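Local coordinates for 3-hydroxyisobutyryl-CoA hydrolase (Mycobacterium thermoresistibile, PDB 4HDT), which probably hydrolyses 3-hydroxy-2-methylpropanoyl-CoA to 3-hydroxy-2-methylpropanoate and CoA, and belongs to the crotonase-like family, at residues Gly146-Val151 and Leu269-Glu274. Sequence-based numbering, arbitrary orientation.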
loop_
_atom_site.group_PDB
_atom_site.type_symbol
_atom_site.label_atom_id
_atom_site.label_comp_id
_atom_site.label_asym_id
_atom_site.label_seq_id
_atom_site.Cartn_x
_atom_site.Cartn_y
_atom_site.Cartn_z
ATOM N N GLY A 146 -11.406 -9.094 -1.674
ATOM C CA GLY A 146 -12.643 -8.418 -1.330
ATOM C C GLY A 146 -12.485 -7.173 -0.490
ATOM O O GLY A 146 -13.456 -6.753 0.158
ATOM N N PHE A 147 -11.302 -6.578 -0.545
ATOM C CA PHE A 147 -10.941 -5.396 0.258
ATOM C C PHE A 147 -10.602 -4.276 -0.702
ATOM O O PHE A 147 -10.616 -4.461 -1.966
ATOM C CB PHE A 147 -9.796 -5.782 1.229
ATOM C CG PHE A 147 -9.499 -4.790 2.328
ATOM C CD1 PHE A 147 -10.452 -4.393 3.238
ATOM C CD2 PHE A 147 -8.194 -4.350 2.518
ATOM C CE1 PHE A 147 -10.107 -3.542 4.289
ATOM C CE2 PHE A 147 -7.834 -3.521 3.572
ATOM C CZ PHE A 147 -8.800 -3.061 4.422
ATOM N N ILE A 148 -10.327 -3.090 -0.159
ATOM C CA ILE A 148 -10.063 -1.880 -0.938
ATOM C C ILE A 148 -8.714 -1.344 -0.479
ATOM O O ILE A 148 -8.461 -1.320 0.734
ATOM C CB ILE A 148 -11.196 -0.846 -0.757
ATOM C CG1 ILE A 148 -12.564 -1.390 -1.254
ATOM C CG2 ILE A 148 -10.860 0.468 -1.439
ATOM C CD1 ILE A 148 -13.356 -2.205 -0.271
ATOM N N PRO A 149 -7.853 -0.869 -1.411
ATOM C CA PRO A 149 -6.558 -0.320 -1.012
ATOM C C PRO A 149 -6.697 0.709 0.100
ATOM O O PRO A 149 -7.508 1.652 -0.017
ATOM C CB PRO A 149 -6.012 0.314 -2.296
ATOM C CG PRO A 149 -6.633 -0.534 -3.386
ATOM C CD PRO A 149 -7.996 -0.930 -2.883
ATOM N N ASP A 150 -5.938 0.505 1.142
ATOM C CA ASP A 150 -5.940 1.393 2.312
ATOM C C ASP A 150 -4.547 1.890 2.588
ATOM O O ASP A 150 -3.782 2.072 1.703
ATOM C CB ASP A 150 -6.591 0.644 3.501
ATOM C CG ASP A 150 -5.798 -0.568 4.003
ATOM O OD1 ASP A 150 -4.950 -1.117 3.220
ATOM O OD2 ASP A 150 -6.050 -0.954 5.211
ATOM N N VAL A 151 -4.245 2.161 3.846
ATOM C CA VAL A 151 -2.962 2.661 4.320
ATOM C C VAL A 151 -2.425 3.872 3.528
ATOM O O VAL A 151 -1.231 4.072 3.424
ATOM C CB VAL A 151 -1.924 1.515 4.507
ATOM C CG1 VAL A 151 -2.434 0.494 5.539
ATOM C CG2 VAL A 151 -1.573 0.825 3.207
ATOM N N LEU A 269 -14.051 -3.957 -6.361
ATOM C CA LEU A 269 -13.653 -3.233 -7.577
ATOM C C LEU A 269 -14.404 -1.918 -7.651
ATOM O O LEU A 269 -13.794 -0.879 -7.899
ATOM C CB LEU A 269 -13.960 -4.026 -8.857
ATOM C CG LEU A 269 -12.993 -5.171 -9.140
ATOM C CD1 LEU A 269 -13.633 -6.141 -10.149
ATOM C CD2 LEU A 269 -11.598 -4.684 -9.543
ATOM N N SER A 270 -15.713 -1.985 -7.424
ATOM C CA SER A 270 -16.595 -0.817 -7.561
ATOM C C SER A 270 -16.264 0.231 -6.508
ATOM O O SER A 270 -16.244 1.429 -6.783
ATOM C CB SER A 270 -18.054 -1.241 -7.472
ATOM O OG SER A 270 -18.364 -2.245 -8.438
ATOM N N VAL A 271 -16.018 -0.227 -5.300
ATOM C CA VAL A 271 -15.707 0.699 -4.218
ATOM C C VAL A 271 -14.307 1.290 -4.440
ATOM O O VAL A 271 -14.057 2.467 -4.141
ATOM C CB VAL A 271 -15.859 0.039 -2.851
ATOM C CG1 VAL A 271 -15.427 0.982 -1.745
ATOM C CG2 VAL A 271 -17.297 -0.434 -2.606
ATOM N N THR A 272 -13.385 0.481 -4.960
ATOM C CA THR A 272 -12.042 0.930 -5.285
ATOM C C THR A 272 -12.046 2.046 -6.337
ATOM O O THR A 272 -11.382 3.074 -6.172
ATOM C CB THR A 272 -11.141 -0.243 -5.682
ATOM O OG1 THR A 272 -10.987 -1.087 -4.533
ATOM C CG2 THR A 272 -9.762 0.248 -6.101
ATOM N N LEU A 273 -12.808 1.846 -7.405
ATOM C CA LEU A 273 -12.933 2.888 -8.412
ATOM C C LEU A 273 -13.461 4.191 -7.803
ATOM O O LEU A 273 -12.895 5.276 -8.030
ATOM C CB LEU A 273 -13.810 2.424 -9.573
ATOM C CG LEU A 273 -14.035 3.426 -10.724
ATOM C CD1 LEU A 273 -12.688 3.850 -11.296
ATOM C CD2 LEU A 273 -14.917 2.783 -11.795
ATOM N N GLU A 274 -14.490 4.081 -6.988
ATOM C CA GLU A 274 -15.077 5.274 -6.359
ATOM C C GLU A 274 -14.102 5.906 -5.358
ATOM O O GLU A 274 -14.016 7.141 -5.276
ATOM C CB GLU A 274 -16.397 4.936 -5.692
ATOM C CG GLU A 274 -17.131 6.114 -5.096
ATOM C CD GLU A 274 -17.733 7.066 -6.115
ATOM O OE1 GLU A 274 -17.915 6.729 -7.321
ATOM O OE2 GLU A 274 -18.008 8.206 -5.691
#
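Ile148 and Pro149 pack against Thr272 and Val271 on one face of helix 266-279. Ile148 points toward the helix and touches it with both branches. Ile148 CG1 lies 3.8 Å from Val271 CG1, an apolar contact in which the two side chains are roughly perpendicular. The same Ile148 CG1 is 3.7 Å from Thr272 OG1. Ile148 CG2 lies against Thr272 alone, 3.5 Å from Thr272 OG1, and these two side chains run antiparallel past one another. Pro149 CD approaches the same hydroxyl, with 3.4 Å between Pro149 CD and Thr272 OG1. The methyl Thr272 CG2 also touches Pro149 CD, at 3.9 Å.

The polar end of Thr272 is satisfied within its own helix. Its OG1 is anti to the carbonyl carbon (chi1 -65°) and hydrogen-bonds to the backbone O of Ala268, one turn earlier. Toward Ile148 and Pro149, OG1 meets side-chain carbons, by van der Waals contact. In Ile148, chi1 of -62° puts CG1 beside the backbone N, where it meets Val271.

All the touching residues are buried, and the contact is away from the zinc sites. Val295 of helix 285-299 touches both Ile148 and Val271, while Ala169 and Leu170 of helix 164-171 touch Thr272. The loop between strand 137-139 and helix 153-158 thus lies on helix 266-279, with helices 285-299 and 164-171 packed beside the contact.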